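Local coordinates for DNA helicase assembly protein (Enterobacteria phage T4, PDB 1C1K) that loads the replicative helicase onto fork DNA covered by the single-stranded DNA-binding protein during phage replication, recombination and repair, at residues K17-Q28 with W41-Y50; H29-I37 with I188-I196. All coordinates share one frame; numbering follows the deposited sequence.

Contact 1. Residues K17-Q28 with W41-Y50; sequences KSVYKLYLMIKQ and WCMRVSDAAY
With CG set anti to the backbone N in both residues (chi1 163° in Y20, 166° in Y50), the two tyrosine side chains lie alongside each other and point opposite ways. Y50 CD1 lies over one face of the Y20 ring, toward its rim, 3.4 Å from Y20 CD2, and the planes meet obliquely at 46°. K17, also turned away from its own N, runs its aliphatic chain over one face of the Y50 ring; a CH-pi contact sets K17 CG 4.3 Å from the ring centroid. Beyond the ring K17 NZ forms a salt bridge with D47 OD2 at 3.1 Å, approaching from above the carboxylate plane. One water bridges the hydroxyl of Y20 to S46 O. S46 itself is the N-cap of the next helix, its OG accepting from A49 N.

Further along, V45 CG2 lies against K21 CG and, at 3.8 Å, K21 CE, while V45 CG1 meets L24 CD2. M43 folds its CE back over the helix, 3.7 Å from M25 CA, and the Q28 amide packs against the M43 thioether. M25 CE lies 3.8 Å from M43 CB, close to the peptide joining W41 and C42. At the far end I26 CG1 meets the edge of the W41 indole, 3.8 Å from W41 CZ3. The extended chain 42-46, entered through W41 in a left-handed conformation, thus lies along one flank of helix 16-30; elsewhere on that helix V19 packs on helices 56-65 and 68-81, while L22 and I26 also reach helix 68-81 and Y20 also meets F59 edge-to-face.

Contact 2. Residues H29-I37 with I188-I196; sequences HMNGKYDVI and IKLKAYRKI
A Schellman motif ends helix 16-30, and the turn it makes, with the loop that follows, packs against helix 181-196. G32, at positive phi, sends its N back to H29 O, and I188 CG2 sits against this turn, 3.6 Å from N31 C. A192, a small residue on the facing side of its helix, allows a close approach: its CB lies 3.3 Å from H29 O and 3.8 Å from M30 SD. The M30 chain bends at both chi2 and chi3 (-52° and -51°), which curls CE beside A192 CB and K189 O. M30 O is buried without a hydrogen-bonding partner; the aliphatic K189 CD lies 3.4 Å from M30 O.

H29 makes one of the two polar links. Its NE2 donates to A192 O at 2.8 Å, with the acceptor in the imidazole plane but the donor above the carbonyl plane, while ND1 accepts from V36 N at 3.0 Å. Bonds at both nitrogens fix the ring's rotation and tie the helix end, the returning loop and helix 181-196 together. The contact joins the N-terminal and C-terminal parts of this two-domain, largely helical fold. D35 makes an Asx turn, OD1 accepting from I37 N and also from K38 N, and directs OD2 to K195 NZ in a 2.7 Å salt bridge; the lysine comes from above the carboxylate plane, its side chain nearly perpendicular to that of the aspartate. Beside the imidazole, I196 CG2 meets V36 CG2 at 3.6 Å and also touches I37 CD1. Elsewhere on helix 181-196, Y193 hydrogen-bonds E159 through its hydroxyl, and R194 pairs with D165 and D172.

In the fold
Both contacts use helix 16-30: contact 1 runs along its length, contact 2 takes its C-terminal end. Contact 1 is local, its centre about 20 Å from the chain centre, and stays within the N-terminal family region. Contact 2, its centre about 9 Å from the chain centre, is the more central and has more buried residues, though both are only partly buried; it joins parts of the chain 151 residues apart. Each has one lysine-carboxylate salt bridge; contact 1 adds tyrosine rings, methionines and waters, contact 2 a doubly bonded imidazole and small-residue packing. They meet where Y34 OH probably hydrogen-bonds C42 O and W41 N probably hydrogen-bonds V36 O.

Contact 1. Residues K17-Q28 with W41-Y50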
loop_
_atom_site.group_PDB
_atom_site.type_symbol
_atom_site.label_atom_id
_atom_site.label_comp_id
_atom_site.label_asym_id
_atom_site.label_seq_id
_atom_site.Cartn_x
_atom_site.Cartn_y
_atom_site.Cartn_z
ATOM N N LYS A 17 -13.386 7.549 -20.059
ATOM C CA LYS A 17 -12.371 8.565 -19.819
ATOM C C LYS A 17 -12.236 8.832 -18.321
ATOM O O LYS A 17 -11.140 9.095 -17.823
ATOM C CB LYS A 17 -12.704 9.873 -20.549
ATOM C CG LYS A 17 -11.654 10.957 -20.289
ATOM C CD LYS A 17 -11.646 12.057 -21.341
ATOM C CE LYS A 17 -10.577 13.093 -21.005
ATOM N NZ LYS A 17 -10.935 14.470 -21.471
ATOM N N SER A 18 -13.352 8.771 -17.600
ATOM C CA SER A 18 -13.320 9.012 -16.163
ATOM C C SER A 18 -12.542 7.908 -15.457
ATOM O O SER A 18 -11.845 8.172 -14.469
ATOM C CB SER A 18 -14.744 9.112 -15.603
ATOM O OG SER A 18 -15.402 10.256 -16.137
ATOM N N VAL A 19 -12.655 6.678 -15.955
ATOM C CA VAL A 19 -11.921 5.563 -15.364
ATOM C C VAL A 19 -10.429 5.828 -15.593
ATOM O O VAL A 19 -9.602 5.606 -14.707
ATOM C CB VAL A 19 -12.319 4.212 -16.011
ATOM C CG1 VAL A 19 -11.397 3.098 -15.526
ATOM C CG2 VAL A 19 -13.755 3.874 -15.655
ATOM N N TYR A 20 -10.089 6.318 -16.781
ATOM C CA TYR A 20 -8.699 6.619 -17.088
ATOM C C TYR A 20 -8.179 7.704 -16.142
ATOM O O TYR A 20 -7.062 7.606 -15.646
ATOM C CB TYR A 20 -8.552 7.092 -18.533
ATOM C CG TYR A 20 -7.231 7.797 -18.801
ATOM C CD1 TYR A 20 -6.062 7.068 -19.017
ATOM C CD2 TYR A 20 -7.159 9.193 -18.846
ATOM C CE1 TYR A 20 -4.851 7.715 -19.272
ATOM C CE2 TYR A 20 -5.962 9.843 -19.099
ATOM C CZ TYR A 20 -4.813 9.100 -19.314
ATOM O OH TYR A 20 -3.624 9.746 -19.593
ATOM N N LYS A 21 -8.991 8.733 -15.905
ATOM C CA LYS A 21 -8.608 9.829 -15.012
ATOM C C LYS A 21 -8.376 9.311 -13.598
ATOM O O LYS A 21 -7.433 9.735 -12.917
ATOM C CB LYS A 21 -9.700 10.897 -14.986
ATOM C CG LYS A 21 -9.809 11.693 -16.279
ATOM C CD LYS A 21 -10.777 12.851 -16.134
ATOM C CE LYS A 21 -10.903 13.613 -17.439
ATOM N NZ LYS A 21 -12.127 14.468 -17.469
ATOM N N LEU A 22 -9.243 8.407 -13.150
ATOM C CA LEU A 22 -9.104 7.832 -11.815
ATOM C C LEU A 22 -7.782 7.059 -11.719
ATOM O O LEU A 22 -7.039 7.198 -10.750
ATOM C CB LEU A 22 -10.280 6.899 -11.511
ATOM C CG LEU A 22 -10.254 6.216 -10.137
ATOM C CD1 LEU A 22 -10.569 7.235 -9.042
ATOM C CD2 LEU A 22 -11.273 5.073 -10.108
ATOM N N TYR A 23 -7.494 6.245 -12.727
ATOM C CA TYR A 23 -6.257 5.479 -12.742
ATOM C C TYR A 23 -5.044 6.405 -12.690
ATOM O O TYR A 23 -4.126 6.196 -11.893
ATOM C CB TYR A 23 -6.175 4.618 -14.005
ATOM C CG TYR A 23 -4.763 4.210 -14.365
ATOM C CD1 TYR A 23 -4.038 3.339 -13.553
ATOM C CD2 TYR A 23 -4.147 4.703 -15.510
ATOM C CE1 TYR A 23 -2.729 2.971 -13.880
ATOM C CE2 TYR A 23 -2.844 4.344 -15.843
ATOM C CZ TYR A 23 -2.144 3.480 -15.024
ATOM O OH TYR A 23 -0.851 3.132 -15.352
ATOM N N LEU A 24 -5.043 7.428 -13.543
ATOM C CA LEU A 24 -3.928 8.368 -13.606
ATOM C C LEU A 24 -3.703 9.107 -12.295
ATOM O O LEU A 24 -2.564 9.290 -11.873
ATOM C CB LEU A 24 -4.136 9.385 -14.740
ATOM C CG LEU A 24 -2.849 10.074 -15.217
ATOM C CD1 LEU A 24 -1.890 9.046 -15.790
ATOM C CD2 LEU A 24 -3.179 11.114 -16.280
ATOM N N MET A 25 -4.780 9.538 -11.651
ATOM C CA MET A 25 -4.639 10.246 -10.390
ATOM C C MET A 25 -4.078 9.321 -9.313
ATOM O O MET A 25 -3.238 9.737 -8.528
ATOM C CB MET A 25 -5.979 10.845 -9.955
ATOM C CG MET A 25 -6.986 9.873 -9.369
ATOM S SD MET A 25 -8.411 10.759 -8.673
ATOM C CE MET A 25 -7.634 12.238 -8.106
ATOM N N ILE A 26 -4.523 8.068 -9.280
ATOM C CA ILE A 26 -4.020 7.132 -8.280
ATOM C C ILE A 26 -2.575 6.752 -8.599
ATOM O O ILE A 26 -1.753 6.587 -7.698
ATOM C CB ILE A 26 -4.917 5.865 -8.197
ATOM C CG1 ILE A 26 -6.295 6.267 -7.658
ATOM C CG2 ILE A 26 -4.274 4.802 -7.273
ATOM C CD1 ILE A 26 -7.364 5.184 -7.770
ATOM N N LYS A 27 -2.260 6.638 -9.885
ATOM C CA LYS A 27 -0.905 6.299 -10.303
ATOM C C LYS A 27 0.059 7.393 -9.854
ATOM O O LYS A 27 1.120 7.115 -9.294
ATOM C CB LYS A 27 -0.836 6.154 -11.824
ATOM C CG LYS A 27 0.531 5.735 -12.351
ATOM C CD LYS A 27 0.609 5.927 -13.857
ATOM C CE LYS A 27 1.888 5.345 -14.423
ATOM N NZ LYS A 27 2.246 6.017 -15.699
ATOM N N GLN A 28 -0.317 8.643 -10.090
ATOM C CA GLN A 28 0.535 9.759 -9.710
ATOM C C GLN A 28 0.639 9.864 -8.192
ATOM O O GLN A 28 1.689 10.202 -7.651
ATOM C CB GLN A 28 -0.010 11.049 -10.323
ATOM C CG GLN A 28 0.162 11.080 -11.835
ATOM C CD GLN A 28 -0.587 12.215 -12.497
ATOM O OE1 GLN A 28 -0.787 12.216 -13.718
ATOM N NE2 GLN A 28 -1.008 13.191 -11.701
ATOM N N TRP A 41 -9.892 13.361 -4.474
ATOM C CA TRP A 41 -10.053 12.456 -5.614
ATOM C C TRP A 41 -10.511 13.097 -6.928
ATOM O O TRP A 41 -11.265 12.503 -7.708
ATOM C CB TRP A 41 -10.995 11.313 -5.235
ATOM C CG TRP A 41 -10.510 10.543 -4.049
ATOM C CD1 TRP A 41 -10.707 10.855 -2.736
ATOM C CD2 TRP A 41 -9.751 9.326 -4.064
ATOM N NE1 TRP A 41 -10.119 9.908 -1.929
ATOM C CE2 TRP A 41 -9.526 8.958 -2.718
ATOM C CE3 TRP A 41 -9.238 8.509 -5.083
ATOM C CZ2 TRP A 41 -8.811 7.806 -2.364
ATOM C CZ3 TRP A 41 -8.525 7.364 -4.731
ATOM C CH2 TRP A 41 -8.321 7.026 -3.382
ATOM N N CYS A 42 -10.032 14.311 -7.165
ATOM C CA CYS A 42 -10.339 15.040 -8.382
ATOM C C CYS A 42 -9.012 15.463 -8.972
ATOM O O CYS A 42 -8.088 15.818 -8.243
ATOM C CB CYS A 42 -11.154 16.293 -8.077
ATOM S SG CYS A 42 -12.822 15.975 -7.517
ATOM N N MET A 43 -8.908 15.416 -10.290
ATOM C CA MET A 43 -7.682 15.833 -10.952
ATOM C C MET A 43 -7.974 16.073 -12.416
ATOM O O MET A 43 -8.770 15.360 -13.030
ATOM C CB MET A 43 -6.586 14.770 -10.810
ATOM C CG MET A 43 -5.198 15.258 -11.245
ATOM S SD MET A 43 -3.886 14.001 -11.124
ATOM C CE MET A 43 -4.187 13.097 -12.631
ATOM N N ARG A 44 -7.350 17.103 -12.966
ATOM C CA ARG A 44 -7.530 17.413 -14.370
ATOM C C ARG A 44 -6.420 16.666 -15.091
ATOM O O ARG A 44 -5.334 16.482 -14.538
ATOM C CB ARG A 44 -7.398 18.917 -14.602
ATOM C CG ARG A 44 -8.692 19.588 -15.028
ATOM C CD ARG A 44 -8.795 21.000 -14.484
ATOM N NE ARG A 44 -8.946 21.014 -13.031
ATOM C CZ ARG A 44 -9.308 22.082 -12.325
ATOM N NH1 ARG A 44 -9.562 23.234 -12.937
ATOM N NH2 ARG A 44 -9.419 21.998 -11.004
ATOM N N VAL A 45 -6.691 16.213 -16.309
ATOM C CA VAL A 45 -5.684 15.492 -17.075
ATOM C C VAL A 45 -5.573 16.060 -18.484
ATOM O O VAL A 45 -6.446 16.796 -18.935
ATOM C CB VAL A 45 -6.027 13.991 -17.173
ATOM C CG1 VAL A 45 -6.370 13.447 -15.796
ATOM C CG2 VAL A 45 -7.197 13.785 -18.129
ATOM N N SER A 46 -4.494 15.713 -19.175
ATOM C CA SER A 46 -4.278 16.173 -20.541
ATOM C C SER A 46 -5.045 15.266 -21.507
ATOM O O SER A 46 -4.781 14.060 -21.587
ATOM C CB SER A 46 -2.784 16.141 -20.873
ATOM O OG SER A 46 -2.571 16.071 -22.273
ATOM N N ASP A 47 -5.997 15.841 -22.235
ATOM C CA ASP A 47 -6.778 15.058 -23.185
ATOM C C ASP A 47 -5.874 14.529 -24.284
ATOM O O ASP A 47 -6.064 13.417 -24.774
ATOM C CB ASP A 47 -7.894 15.901 -23.807
ATOM C CG ASP A 47 -8.812 15.078 -24.702
ATOM O OD1 ASP A 47 -8.912 15.388 -25.915
ATOM O OD2 ASP A 47 -9.434 14.120 -24.188
ATOM N N ALA A 48 -4.890 15.330 -24.678
ATOM C CA ALA A 48 -3.966 14.918 -25.724
ATOM C C ALA A 48 -3.254 13.625 -25.313
ATOM O O ALA A 48 -3.070 12.718 -26.131
ATOM C CB ALA A 48 -2.948 16.027 -25.990
ATOM N N ALA A 49 -2.855 13.546 -24.044
ATOM C CA ALA A 49 -2.171 12.360 -23.535
ATOM C C ALA A 49 -3.107 11.160 -23.551
ATOM O O ALA A 49 -2.704 10.060 -23.922
ATOM C CB ALA A 49 -1.669 12.608 -22.119
ATOM N N TYR A 50 -4.354 11.373 -23.144
ATOM C CA TYR A 50 -5.336 10.291 -23.131
ATOM C C TYR A 50 -5.588 9.788 -24.553
ATOM O O TYR A 50 -5.616 8.582 -24.800
ATOM C CB TYR A 50 -6.653 10.773 -22.509
ATOM C CG TYR A 50 -7.833 9.845 -22.745
ATOM C CD1 TYR A 50 -7.883 8.582 -22.154
ATOM C CD2 TYR A 50 -8.897 10.235 -23.560
ATOM C CE1 TYR A 50 -8.967 7.729 -22.370
ATOM C CE2 TYR A 50 -9.982 9.396 -23.785
ATOM C CZ TYR A 50 -10.014 8.143 -23.187
ATOM O OH TYR A 50 -11.097 7.316 -23.402
HETATM O O HOH W 1 -9.547 16.114 -19.918
HETATM O O HOH W 2 -3.764 12.441 -19.570
HETATM O O HOH W 3 -9.942 16.816 -16.913
#

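Contact 2. Residues H29-I37 with I188-I196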
loop_
_atom_site.group_PDB
_atom_site.type_symbol
_atom_site.label_atom_id
_atom_site.label_comp_id
_atom_site.label_asym_id
_atom_site.label_seq_id
_atom_site.Cartn_x
_atom_site.Cartn_y
_atom_site.Cartn_z
ATOM N N HIS A 29 -0.451 9.552 -7.503
ATOM C CA HIS A 29 -0.459 9.597 -6.052
ATOM C C HIS A 29 0.545 8.576 -5.511
ATOM O O HIS A 29 1.346 8.886 -4.629
ATOM C CB HIS A 29 -1.860 9.270 -5.523
ATOM C CG HIS A 29 -1.929 9.183 -4.032
ATOM N ND1 HIS A 29 -2.366 10.228 -3.249
ATOM C CD2 HIS A 29 -1.603 8.181 -3.179
ATOM C CE1 HIS A 29 -2.308 9.874 -1.977
ATOM N NE2 HIS A 29 -1.848 8.638 -1.907
ATOM N N MET A 30 0.503 7.363 -6.056
ATOM C CA MET A 30 1.396 6.298 -5.614
ATOM C C MET A 30 2.863 6.547 -5.973
ATOM O O MET A 30 3.755 5.863 -5.461
ATOM C CB MET A 30 0.922 4.959 -6.177
ATOM C CG MET A 30 -0.381 4.462 -5.540
ATOM S SD MET A 30 -0.356 4.418 -3.713
ATOM C CE MET A 30 1.151 3.499 -3.448
ATOM N N ASN A 31 3.103 7.535 -6.838
ATOM C CA ASN A 31 4.456 7.912 -7.256
ATOM C C ASN A 31 4.892 9.168 -6.499
ATOM O O ASN A 31 5.986 9.692 -6.731
ATOM C CB ASN A 31 4.493 8.218 -8.755
ATOM C CG ASN A 31 4.625 6.976 -9.605
ATOM O OD1 ASN A 31 4.239 6.973 -10.776
ATOM N ND2 ASN A 31 5.174 5.914 -9.030
ATOM N N GLY A 32 4.027 9.647 -5.609
ATOM C CA GLY A 32 4.319 10.837 -4.825
ATOM C C GLY A 32 4.248 12.126 -5.630
ATOM O O GLY A 32 4.874 13.120 -5.270
ATOM N N LYS A 33 3.479 12.117 -6.713
ATOM C CA LYS A 33 3.347 13.286 -7.578
ATOM C C LYS A 33 2.010 13.997 -7.409
ATOM O O LYS A 33 1.805 15.091 -7.938
ATOM C CB LYS A 33 3.513 12.867 -9.036
ATOM C CG LYS A 33 4.933 12.493 -9.396
ATOM C CD LYS A 33 5.043 12.105 -10.857
ATOM C CE LYS A 33 5.671 10.735 -11.011
ATOM N NZ LYS A 33 6.181 10.529 -12.394
ATOM N N TYR A 34 1.102 13.365 -6.676
ATOM C CA TYR A 34 -0.215 13.929 -6.430
ATOM C C TYR A 34 -0.668 13.446 -5.061
ATOM O O TYR A 34 -0.036 12.575 -4.468
ATOM C CB TYR A 34 -1.199 13.453 -7.504
ATOM C CG TYR A 34 -2.416 14.329 -7.677
ATOM C CD1 TYR A 34 -2.298 15.627 -8.170
ATOM C CD2 TYR A 34 -3.693 13.852 -7.381
ATOM C CE1 TYR A 34 -3.420 16.427 -8.371
ATOM C CE2 TYR A 34 -4.827 14.645 -7.578
ATOM C CZ TYR A 34 -4.680 15.928 -8.076
ATOM O OH TYR A 34 -5.789 16.711 -8.307
ATOM N N ASP A 35 -1.751 14.022 -4.559
ATOM C CA ASP A 35 -2.301 13.638 -3.266
ATOM C C ASP A 35 -3.809 13.607 -3.430
ATOM O O ASP A 35 -4.474 14.642 -3.342
ATOM C CB ASP A 35 -1.914 14.656 -2.195
ATOM C CG ASP A 35 -2.249 14.184 -0.789
ATOM O OD1 ASP A 35 -3.161 13.346 -0.623
ATOM O OD2 ASP A 35 -1.595 14.658 0.159
ATOM N N VAL A 36 -4.349 12.417 -3.675
ATOM C CA VAL A 36 -5.784 12.276 -3.879
ATOM C C VAL A 36 -6.627 12.743 -2.700
ATOM O O VAL A 36 -7.793 13.094 -2.871
ATOM C CB VAL A 36 -6.171 10.812 -4.212
ATOM C CG1 VAL A 36 -5.577 10.413 -5.547
ATOM C CG2 VAL A 36 -5.712 9.880 -3.106
ATOM N N ILE A 37 -6.053 12.744 -1.503
ATOM C CA ILE A 37 -6.804 13.181 -0.336
ATOM C C ILE A 37 -6.823 14.701 -0.305
ATOM O O ILE A 37 -7.858 15.316 -0.067
ATOM C CB ILE A 37 -6.186 12.645 0.976
ATOM C CG1 ILE A 37 -6.140 11.109 0.947
ATOM C CG2 ILE A 37 -6.995 13.136 2.169
ATOM C CD1 ILE A 37 -7.468 10.439 0.624
ATOM N N ILE A 188 8.353 5.819 -0.971
ATOM C CA ILE A 188 7.428 6.647 -1.727
ATOM C C ILE A 188 6.061 5.961 -1.719
ATOM O O ILE A 188 5.045 6.601 -1.454
ATOM C CB ILE A 188 7.911 6.842 -3.185
ATOM C CG1 ILE A 188 9.116 7.783 -3.203
ATOM C CG2 ILE A 188 6.780 7.411 -4.049
ATOM C CD1 ILE A 188 9.835 7.822 -4.530
ATOM N N LYS A 189 6.039 4.657 -1.989
ATOM C CA LYS A 189 4.780 3.910 -2.003
ATOM C C LYS A 189 4.188 3.808 -0.603
ATOM O O LYS A 189 2.983 3.940 -0.419
ATOM C CB LYS A 189 4.986 2.496 -2.559
ATOM C CG LYS A 189 5.775 2.432 -3.857
ATOM C CD LYS A 189 4.897 2.735 -5.062
ATOM C CE LYS A 189 5.547 2.251 -6.349
ATOM N NZ LYS A 189 6.550 1.187 -6.065
ATOM N N LEU A 190 5.040 3.566 0.387
ATOM C CA LEU A 190 4.573 3.445 1.760
ATOM C C LEU A 190 3.883 4.723 2.240
ATOM O O LEU A 190 2.799 4.681 2.820
ATOM C CB LEU A 190 5.746 3.099 2.682
ATOM C CG LEU A 190 6.222 1.648 2.587
ATOM C CD1 LEU A 190 7.607 1.524 3.210
ATOM C CD2 LEU A 190 5.238 0.735 3.305
ATOM N N LYS A 191 4.512 5.865 1.995
ATOM C CA LYS A 191 3.923 7.123 2.417
ATOM C C LYS A 191 2.649 7.430 1.635
ATOM O O LYS A 191 1.679 7.936 2.195
ATOM C CB LYS A 191 4.936 8.255 2.266
ATOM C CG LYS A 191 6.094 8.149 3.256
ATOM C CD LYS A 191 6.795 9.496 3.444
ATOM C CE LYS A 191 7.649 9.854 2.238
ATOM N NZ LYS A 191 8.734 8.867 1.993
ATOM N N ALA A 192 2.650 7.117 0.343
ATOM C CA ALA A 192 1.472 7.372 -0.481
ATOM C C ALA A 192 0.287 6.539 0.011
ATOM O O ALA A 192 -0.820 7.055 0.173
ATOM C CB ALA A 192 1.774 7.058 -1.940
ATOM N N TYR A 193 0.525 5.251 0.255
ATOM C CA TYR A 193 -0.525 4.354 0.731
ATOM C C TYR A 193 -0.976 4.770 2.134
ATOM O O TYR A 193 -2.153 4.695 2.471
ATOM C CB TYR A 193 -0.003 2.916 0.738
ATOM C CG TYR A 193 -1.057 1.818 0.827
ATOM C CD1 TYR A 193 -2.407 2.063 0.523
ATOM C CD2 TYR A 193 -0.698 0.528 1.211
ATOM C CE1 TYR A 193 -3.360 1.046 0.606
ATOM C CE2 TYR A 193 -1.642 -0.493 1.297
ATOM C CZ TYR A 193 -2.966 -0.230 0.995
ATOM O OH TYR A 193 -3.890 -1.248 1.099
ATOM N N ARG A 194 -0.032 5.227 2.946
ATOM C CA ARG A 194 -0.360 5.661 4.298
ATOM C C ARG A 194 -1.367 6.818 4.275
ATOM O O ARG A 194 -2.206 6.938 5.162
ATOM C CB ARG A 194 0.926 6.067 5.042
ATOM C CG ARG A 194 0.717 6.559 6.474
ATOM C CD ARG A 194 2.052 6.731 7.215
ATOM N NE ARG A 194 2.868 7.808 6.656
ATOM C CZ ARG A 194 4.025 8.229 7.169
ATOM N NH1 ARG A 194 4.523 7.667 8.268
ATOM N NH2 ARG A 194 4.687 9.218 6.582
ATOM N N LYS A 195 -1.285 7.665 3.251
ATOM C CA LYS A 195 -2.198 8.802 3.131
ATOM C C LYS A 195 -3.650 8.379 2.911
ATOM O O LYS A 195 -4.576 9.041 3.384
ATOM C CB LYS A 195 -1.760 9.712 1.980
ATOM C CG LYS A 195 -0.528 10.548 2.302
ATOM C CD LYS A 195 -0.210 11.536 1.197
ATOM C CE LYS A 195 0.976 12.411 1.589
ATOM N NZ LYS A 195 0.685 13.862 1.410
ATOM N N ILE A 196 -3.857 7.280 2.192
ATOM C CA ILE A 196 -5.221 6.833 1.940
ATOM C C ILE A 196 -5.725 5.820 2.968
ATOM O O ILE A 196 -6.892 5.438 2.949
ATOM C CB ILE A 196 -5.370 6.244 0.516
ATOM C CG1 ILE A 196 -4.307 5.189 0.256
ATOM C CG2 ILE A 196 -5.252 7.356 -0.518
ATOM C CD1 ILE A 196 -4.493 4.470 -1.076
#